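PDB 3ISM: CG8862 from Drosophila melanogaster, which probably cleaves DNA and RNA as a magnesium-dependent mitochondrial endonuclease of the DNA/RNA non-specific endonuclease family. Local coordinates for residues B[213-216]-B[217-221]. Numbering follows the deposited sequence.
Sequences QVIS and NDTPI
Thr219 folds back on Ser216 in a type I beta turn that runs from Ser216 to Thr219. Thr219 N closes the turn with a hydrogen bond of 3.3 Å to Ser216 O, fairly straight at the hydrogen (160°) but arriving well above the carbonyl plane. The Thr219 hydroxyl adds a weak second bond to that oxygen, OG1 to O 3.4 Å, and a water gives it a third, bridging on to Thr219 O. On the packed side, Ile215 CG2 lies 3.9 Å from Thr219 CB, the two side chains crossing nearly at right angles. Phe224 touches both, Ala136 of helix 136-146 also rests on buried Ile215, and the Ile215 backbone is bonded to that of Gly131. The solvent side is looser and polar. There Ser216 OG lies opposite the backbone N (chi1 -167°), which brings it to the Asp218 carboxylate; it donates to OD1, though the modelled OG to OD1 length of 2.5 Å is doubtful. Asn217 turns its side chain outward, where a water donates to both its OD1 and Ile215 O. The whole is a type I beta turn at the surface, in the loop joining strand 203-211 to helix 228-235 of the His-Me finger nuclease fold.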
loop_
_atom_site.group_PDB
_atom_site.type_symbol
_atom_site.label_atom_id
_atom_site.label_comp_id
_atom_site.label_asym_id
_atom_site.label_seq_id
_atom_site.Cartn_x
_atom_site.Cartn_y
_atom_site.Cartn_z
ATOM N N GLN B 213 3.028 11.710 14.612
ATOM C CA GLN B 213 3.626 11.493 15.925
ATOM C C GLN B 213 3.451 12.745 16.759
ATOM O O GLN B 213 3.043 13.779 16.235
ATOM C CB GLN B 213 5.119 11.155 15.790
ATOM C CG GLN B 213 5.945 12.276 15.209
ATOM C CD GLN B 213 7.252 11.797 14.608
ATOM O OE1 GLN B 213 7.337 10.686 14.056
ATOM N NE2 GLN B 213 8.274 12.647 14.684
ATOM N N VAL B 214 3.786 12.667 18.047
ATOM C CA VAL B 214 3.813 13.868 18.884
ATOM C C VAL B 214 4.829 14.886 18.336
ATOM O O VAL B 214 6.026 14.610 18.223
ATOM C CB VAL B 214 4.085 13.545 20.365
ATOM C CG1 VAL B 214 4.385 14.823 21.172
ATOM C CG2 VAL B 214 2.904 12.800 20.974
ATOM N N ILE B 215 4.316 16.052 17.955
ATOM C CA ILE B 215 5.139 17.168 17.518
ATOM C C ILE B 215 5.069 18.259 18.576
ATOM O O ILE B 215 3.992 18.543 19.104
ATOM C CB ILE B 215 4.648 17.738 16.161
ATOM C CG1 ILE B 215 4.808 16.691 15.059
ATOM C CG2 ILE B 215 5.439 19.000 15.785
ATOM C CD1 ILE B 215 4.123 17.073 13.795
ATOM N N SER B 216 6.218 18.860 18.878
ATOM C CA SER B 216 6.280 19.997 19.787
ATOM C C SER B 216 5.330 21.142 19.385
ATOM O O SER B 216 5.188 21.457 18.200
ATOM C CB SER B 216 7.714 20.514 19.864
ATOM O OG SER B 216 7.854 21.400 20.953
ATOM N N ASN B 217 4.684 21.754 20.377
ATOM C CA ASN B 217 3.759 22.876 20.147
ATOM C C ASN B 217 4.449 24.167 19.674
ATOM O O ASN B 217 3.794 25.079 19.165
ATOM C CB ASN B 217 2.951 23.194 21.422
ATOM C CG ASN B 217 1.875 22.159 21.730
ATOM O OD1 ASN B 217 1.521 21.319 20.890
ATOM N ND2 ASN B 217 1.344 22.218 22.951
ATOM N N ASP B 218 5.760 24.262 19.857
ATOM C CA ASP B 218 6.471 25.452 19.393
ATOM C C ASP B 218 7.033 25.313 17.981
ATOM O O ASP B 218 7.619 26.259 17.462
ATOM C CB ASP B 218 7.545 25.902 20.396
ATOM C CG ASP B 218 8.585 24.833 20.677
ATOM O OD1 ASP B 218 8.439 23.700 20.189
ATOM O OD2 ASP B 218 9.570 25.132 21.398
ATOM N N THR B 219 6.840 24.142 17.369
ATOM C CA THR B 219 7.337 23.882 16.025
ATOM C C THR B 219 6.470 24.573 14.964
ATOM O O THR B 219 5.283 24.259 14.833
ATOM C CB THR B 219 7.400 22.370 15.725
ATOM O OG1 THR B 219 8.245 21.710 16.676
ATOM C CG2 THR B 219 7.965 22.134 14.349
ATOM N N PRO B 220 7.059 25.516 14.199
ATOM C CA PRO B 220 6.261 26.190 13.187
ATOM C C PRO B 220 5.985 25.237 12.025
ATOM O O PRO B 220 6.822 24.381 11.717
ATOM C CB PRO B 220 7.151 27.356 12.729
ATOM C CG PRO B 220 8.375 27.315 13.585
ATOM C CD PRO B 220 8.462 25.961 14.191
ATOM N N ILE B 221 4.822 25.377 11.394
ATOM C CA ILE B 221 4.433 24.467 10.314
ATOM C C ILE B 221 5.333 24.619 9.090
ATOM O O ILE B 221 5.438 23.702 8.283
ATOM C CB ILE B 221 2.959 24.644 9.896
ATOM C CG1 ILE B 221 2.743 26.058 9.346
ATOM C CG2 ILE B 221 2.026 24.302 11.069
ATOM C CD1 ILE B 221 1.387 26.284 8.743
HETATM O O HOH W 1 1.681 19.888 18.534
HETATM O O HOH W 2 3.444 22.735 16.089
#